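Local coordinates for protein alpha-L-rhamnosidase (Streptomyces avermitilis, PDB 3W5M) that hydrolyses terminal non-reducing alpha-L-rhamnose residues from plant flavonoids and gum arabic, and binds L-rhamnose through a calcium-dependent carbohydrate-binding module, at residues D179-A183 with T194-D199; A183-G188 with W268-D272. All blocks are in the same frame, centred on the assembly; numbering follows the deposited sequence.

Both contacts lie in the beta-sandwich of the CBM67 module and share strand 181-186, meeting at Ala183. Following the chain, strand 171-179 of one sheet hands over at Asp179-Asn180 to strand 181-186 of the other. That strand turns at Asp187-Gly188 and returns as the outermost strand 189-193, after which 194-199 comes back beside 179-183: contact 1 closes this short hairpin loop next to the calcium. Contact 2 closes a far longer loop, bringing 268-272, between strands 258-260 and 282-286, onto strand 181-186 from Ala183 to its turn. The two closures cross, because 183-188 lies inside the loop that contact 1 closes, while its partner 268-272 lies beyond it. Their centres are about 18 Å apart.

Contact 1: residues D179-A183 with T194-D199; sequences DNVYA and TDLEAD. With CA (calcium ion), chain B.
Val181 and Tyr182 meet Thr194 where the 181-186/189-193 hairpin of the CBM67 beta-sandwich opens toward its calcium site. Asn180 and Val181 together face Ser227 in a classic beta bulge, and the Asp179-Asn180 peptide is cis. Thr194 N bonds to Tyr182 O (2.9 Å) in the carbonyl plane, and Tyr182 N returns a bond to Thr194 OG1 (3.2 Å). The chi1 of Thr194 (48°) sets OG1 between its own N and carbonyl carbon; from there it also lies over one face of the Tyr182 ring, offset toward the rim, while CG2 approaches CE2 and OH. Val181 CG1 packs on the backbone at Asp195-Leu196, and Val181 CG2 touches Leu196 CG at 3.7 Å, the two side chains crossing at about a right angle.

The Asn180 side chain leads to the metal. Asn180 CB passes 3.5 Å from Asp199 OD2, and CG lies between that carboxylate and the calcium ion. Asn180 OD1 binds calcium at 2.6 Å and accepts Ala229 N. Asn180 ND2 makes a weak bond to Asp199 OD2 (3.2 Å) and also donates to calcium-bound water 4. These side chains cross nearly perpendicularly, the Asn180 amide and Asp199 carboxylate planes 53° apart. Asp199 OD1 takes Gly202 N. Asp179 OD1, Asn228, Pro233 O and three waters complete the calcium sphere. In the rhamnose complex of this protein Asp179 and Asn180 also contact the sugar. Water 3 bridges the segments, donating to Asn180 O and lying 2.7 Å from Thr194 OG1.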
loop_
_atom_site.group_PDB
_atom_site.type_symbol
_atom_site.label_atom_id
_atom_site.label_comp_id
_atom_site.label_asym_id
_atom_site.label_seq_id
_atom_site.Cartn_x
_atom_site.Cartn_y
_atom_site.Cartn_z
ATOM N N ASP A 179 -19.396 -13.185 -27.753
ATOM C CA ASP A 179 -20.065 -14.115 -26.864
ATOM C C ASP A 179 -20.104 -15.460 -27.624
ATOM O O ASP A 179 -20.976 -15.641 -28.478
ATOM C CB ASP A 179 -21.491 -13.587 -26.643
ATOM C CG ASP A 179 -22.291 -14.434 -25.642
ATOM O OD1 ASP A 179 -21.907 -15.583 -25.427
ATOM O OD2 ASP A 179 -23.312 -13.963 -25.123
ATOM N N ASN A 180 -19.203 -16.423 -27.356
ATOM C CA ASN A 180 -18.240 -16.409 -26.251
ATOM C C ASN A 180 -16.783 -16.229 -26.610
ATOM O O ASN A 180 -16.034 -15.627 -25.834
ATOM C CB ASN A 180 -18.373 -17.706 -25.441
ATOM C CG ASN A 180 -19.700 -17.779 -24.735
ATOM O OD1 ASN A 180 -20.642 -18.417 -25.219
ATOM N ND2 ASN A 180 -19.812 -17.049 -23.622
ATOM N N VAL A 181 -16.368 -16.758 -27.759
ATOM C CA VAL A 181 -14.950 -16.645 -28.156
ATOM C C VAL A 181 -14.797 -16.419 -29.655
ATOM O O VAL A 181 -15.738 -16.670 -30.430
ATOM C CB VAL A 181 -14.113 -17.900 -27.777
ATOM C CG1 VAL A 181 -14.005 -18.064 -26.263
ATOM C CG2 VAL A 181 -14.658 -19.166 -28.438
ATOM N N TYR A 182 -13.604 -15.985 -30.065
ATOM C CA TYR A 182 -13.342 -15.686 -31.471
ATOM C C TYR A 182 -11.895 -16.018 -31.850
ATOM O O TYR A 182 -11.029 -16.135 -30.978
ATOM C CB TYR A 182 -13.657 -14.223 -31.788
ATOM C CG TYR A 182 -12.797 -13.253 -31.014
ATOM C CD1 TYR A 182 -11.512 -12.939 -31.444
ATOM C CD2 TYR A 182 -13.253 -12.675 -29.830
ATOM C CE1 TYR A 182 -10.703 -12.073 -30.724
ATOM C CE2 TYR A 182 -12.456 -11.796 -29.107
ATOM C CZ TYR A 182 -11.179 -11.496 -29.566
ATOM O OH TYR A 182 -10.381 -10.641 -28.843
ATOM N N ALA A 183 -11.649 -16.188 -33.151
ATOM C CA ALA A 183 -10.287 -16.192 -33.703
ATOM C C ALA A 183 -10.366 -15.413 -35.017
ATOM O O ALA A 183 -11.133 -15.771 -35.909
ATOM C CB ALA A 183 -9.798 -17.612 -33.942
ATOM N N THR A 194 -9.472 -15.540 -28.575
ATOM C CA THR A 194 -9.784 -15.883 -27.188
ATOM C C THR A 194 -10.132 -17.361 -27.137
ATOM O O THR A 194 -10.487 -17.951 -28.165
ATOM C CB THR A 194 -10.916 -15.020 -26.597
ATOM O OG1 THR A 194 -12.029 -14.974 -27.505
ATOM C CG2 THR A 194 -10.422 -13.609 -26.378
ATOM N N ASP A 195 -10.004 -17.981 -25.965
ATOM C CA ASP A 195 -10.124 -19.453 -25.885
ATOM C C ASP A 195 -11.271 -19.908 -24.978
ATOM O O ASP A 195 -11.483 -19.328 -23.906
ATOM C CB ASP A 195 -8.786 -20.086 -25.468
ATOM C CG ASP A 195 -7.656 -19.767 -26.454
ATOM O OD1 ASP A 195 -7.670 -20.280 -27.598
ATOM O OD2 ASP A 195 -6.750 -18.987 -26.087
ATOM N N LEU A 196 -12.008 -20.931 -25.424
ATOM C CA LEU A 196 -13.215 -21.399 -24.718
ATOM C C LEU A 196 -12.960 -21.776 -23.262
ATOM O O LEU A 196 -13.732 -21.391 -22.376
ATOM C CB LEU A 196 -13.911 -22.556 -25.463
ATOM C CG LEU A 196 -15.108 -22.250 -26.385
ATOM C CD1 LEU A 196 -15.736 -23.530 -26.924
ATOM C CD2 LEU A 196 -16.163 -21.396 -25.685
ATOM N N GLU A 197 -11.875 -22.514 -23.024
ATOM C CA GLU A 197 -11.487 -22.917 -21.664
ATOM C C GLU A 197 -11.178 -21.732 -20.733
ATOM O O GLU A 197 -11.486 -21.785 -19.537
ATOM C CB GLU A 197 -10.350 -23.971 -21.663
ATOM C CG GLU A 197 -9.475 -24.045 -22.918
ATOM C CD GLU A 197 -8.295 -23.079 -22.914
ATOM O OE1 GLU A 197 -8.146 -22.280 -21.963
ATOM O OE2 GLU A 197 -7.499 -23.119 -23.878
ATOM N N ALA A 198 -10.602 -20.663 -21.282
ATOM C CA ALA A 198 -10.213 -19.502 -20.485
ATOM C C ALA A 198 -11.327 -18.452 -20.359
ATOM O O ALA A 198 -11.196 -17.497 -19.585
ATOM C CB ALA A 198 -8.936 -18.880 -21.038
ATOM N N ASP A 199 -12.419 -18.628 -21.100
ATOM C CA ASP A 199 -13.497 -17.631 -21.108
ATOM C C ASP A 199 -14.269 -17.554 -19.798
ATOM O O ASP A 199 -14.779 -18.557 -19.297
ATOM C CB ASP A 199 -14.486 -17.852 -22.271
ATOM C CG ASP A 199 -15.682 -16.873 -22.232
ATOM O OD1 ASP A 199 -15.458 -15.659 -22.063
ATOM O OD2 ASP A 199 -16.847 -17.316 -22.364
HETATM CA CA CA B . -23.127 -17.571 -25.147
HETATM O O HOH W 1 -24.255 -15.867 -23.497
HETATM O O HOH W 2 -17.572 -14.489 -23.685
HETATM O O HOH W 3 -14.012 -13.670 -26.125
HETATM O O HOH W 4 -22.621 -17.776 -22.614
HETATM O O HOH W 5 -24.837 -19.023 -24.251
#

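Contact 2: residues A183-G188 with W268-D272; sequences AVSVDG and WREPD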
loop_
_atom_site.group_PDB
_atom_site.type_symbol
_atom_site.label_atom_id
_atom_site.label_comp_id
_atom_site.label_asym_id
_atom_site.label_seq_id
_atom_site.Cartn_x
_atom_site.Cartn_y
_atom_site.Cartn_z
ATOM N N ALA A 183 -11.649 -16.188 -33.151
ATOM C CA ALA A 183 -10.287 -16.192 -33.703
ATOM C C ALA A 183 -10.366 -15.413 -35.017
ATOM O O ALA A 183 -11.133 -15.771 -35.909
ATOM C CB ALA A 183 -9.798 -17.612 -33.942
ATOM N N VAL A 184 -9.632 -14.314 -35.103
ATOM C CA VAL A 184 -9.718 -13.443 -36.263
ATOM C C VAL A 184 -8.376 -13.395 -37.013
ATOM O O VAL A 184 -7.298 -13.427 -36.385
ATOM C CB VAL A 184 -10.242 -12.032 -35.875
ATOM C CG1 VAL A 184 -9.439 -11.444 -34.711
ATOM C CG2 VAL A 184 -10.249 -11.111 -37.078
ATOM N N SER A 185 -8.475 -13.359 -38.340
ATOM C CA SER A 185 -7.323 -13.282 -39.245
ATOM C C SER A 185 -7.488 -12.193 -40.294
ATOM O O SER A 185 -8.609 -11.818 -40.656
ATOM C CB SER A 185 -7.084 -14.641 -39.905
ATOM O OG SER A 185 -8.170 -15.011 -40.742
ATOM N N VAL A 186 -6.354 -11.691 -40.788
ATOM C CA VAL A 186 -6.309 -10.841 -41.958
ATOM C C VAL A 186 -5.418 -11.474 -43.045
ATOM O O VAL A 186 -4.279 -11.861 -42.764
ATOM C CB VAL A 186 -5.770 -9.431 -41.630
ATOM C CG1 VAL A 186 -5.906 -8.546 -42.863
ATOM C CG2 VAL A 186 -6.521 -8.813 -40.450
ATOM N N ASP A 187 -5.958 -11.573 -44.265
ATOM C CA ASP A 187 -5.319 -12.227 -45.427
ATOM C C ASP A 187 -4.705 -13.591 -45.093
ATOM O O ASP A 187 -3.657 -13.973 -45.642
ATOM C CB ASP A 187 -4.294 -11.302 -46.113
ATOM C CG ASP A 187 -4.955 -10.249 -47.045
ATOM O OD1 ASP A 187 -6.202 -10.242 -47.236
ATOM O OD2 ASP A 187 -4.206 -9.415 -47.597
ATOM N N GLY A 188 -5.372 -14.319 -44.201
ATOM C CA GLY A 188 -4.917 -15.641 -43.771
ATOM C C GLY A 188 -4.028 -15.669 -42.531
ATOM O O GLY A 188 -3.720 -16.741 -42.016
ATOM N N TRP A 268 -10.084 -21.411 -45.975
ATOM C CA TRP A 268 -11.259 -20.540 -45.756
ATOM C C TRP A 268 -10.910 -19.177 -45.206
ATOM O O TRP A 268 -11.752 -18.266 -45.245
ATOM C CB TRP A 268 -12.323 -21.206 -44.855
ATOM C CG TRP A 268 -11.948 -21.231 -43.408
ATOM C CD1 TRP A 268 -11.213 -22.191 -42.780
ATOM C CD2 TRP A 268 -12.304 -20.266 -42.391
ATOM N NE1 TRP A 268 -11.086 -21.889 -41.452
ATOM C CE2 TRP A 268 -11.721 -20.704 -41.188
ATOM C CE3 TRP A 268 -13.024 -19.059 -42.396
ATOM C CZ2 TRP A 268 -11.857 -20.006 -39.978
ATOM C CZ3 TRP A 268 -13.142 -18.337 -41.174
ATOM C CH2 TRP A 268 -12.567 -18.827 -39.993
ATOM N N ARG A 269 -9.700 -19.026 -44.655
ATOM C CA ARG A 269 -9.257 -17.705 -44.191
ATOM C C ARG A 269 -8.575 -16.904 -45.310
ATOM O O ARG A 269 -8.305 -15.722 -45.141
ATOM C CB ARG A 269 -8.357 -17.804 -42.962
ATOM C CG ARG A 269 -9.015 -18.474 -41.746
ATOM C CD ARG A 269 -8.134 -18.398 -40.513
ATOM N NE ARG A 269 -8.849 -18.786 -39.289
ATOM C CZ ARG A 269 -9.460 -17.934 -38.438
ATOM N NH1 ARG A 269 -9.483 -16.629 -38.656
ATOM N NH2 ARG A 269 -10.076 -18.398 -37.356
ATOM N N GLU A 270 -8.318 -17.544 -46.449
ATOM C CA GLU A 270 -7.500 -16.897 -47.507
ATOM C C GLU A 270 -8.307 -16.029 -48.447
ATOM O O GLU A 270 -9.513 -16.269 -48.645
ATOM C CB GLU A 270 -6.738 -17.928 -48.359
ATOM C CG GLU A 270 -5.968 -18.980 -47.593
ATOM C CD GLU A 270 -4.739 -18.447 -46.885
ATOM O OE1 GLU A 270 -4.341 -17.293 -47.135
ATOM O OE2 GLU A 270 -4.175 -19.194 -46.062
ATOM N N PRO A 271 -7.645 -15.037 -49.073
ATOM C CA PRO A 271 -8.347 -14.178 -50.010
ATOM C C PRO A 271 -9.177 -14.888 -51.085
ATOM O O PRO A 271 -10.309 -14.461 -51.334
ATOM C CB PRO A 271 -7.220 -13.356 -50.638
ATOM C CG PRO A 271 -6.240 -13.211 -49.523
ATOM C CD PRO A 271 -6.294 -14.512 -48.758
ATOM N N ASP A 272 -8.648 -15.944 -51.706
ATOM C CA ASP A 272 -9.300 -16.477 -52.917
ATOM C C ASP A 272 -10.265 -17.649 -52.705
ATOM O O ASP A 272 -10.684 -18.312 -53.663
ATOM C CB ASP A 272 -8.260 -16.793 -54.006
ATOM C CG ASP A 272 -7.751 -15.533 -54.710
ATOM O OD1 ASP A 272 -8.444 -14.490 -54.647
ATOM O OD2 ASP A 272 -6.658 -15.594 -55.336
HETATM O O HOH W 6 -8.058 -13.714 -43.231
#
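With chi1 at 65°, Ser185 OG stands between its own N and carbonyl carbon, facing Arg269, whose CG lies opposite its carbonyl carbon and whose chain runs extended to NE beside the strand. This packs the 268-272 loop, between strands 258-260 and 282-286, on the 181-186/189-193 hairpin of the CBM67 beta-sandwich, away from the calcium and sugar site. Both acceptors, Ser185 OG and Ala183 O, lie in the guanidinium plane at its edge. Arg269 NH1 gives a bond of 2.9 Å to Ser185 OG, fairly straight at 163°. Arg269 NH2 bonds to Ala183 O at 3.2 Å, and NH1 adds a weak bond to the same oxygen; NH2 comes from 63° out of the Ala183 carbonyl plane. Arg269 CG sits over the centre of the Trp268 ring, and Trp268 CZ2 lies against one guanidinium face.

After Val186 the chain makes a type I' turn at Asp187-Gly188. Water 6 fills the corner between turn and loop: it accepts from Ser185 OG (2.8 Å) and Gly188 N (2.9 Å) and donates to Arg269 O (2.8 Å). Pro271 CG rests against Asp187 OD1 at 3.7 Å, whose carboxylate is held by His216 and Thr221 N.

The Ser185 hydroxyl therefore relays, accepting from the arginine and donating to the water. Within this contact the Arg269 charge is met by two neutral oxygens, a carbonyl and a hydroxyl, whose dipoles probably help to stabilise it.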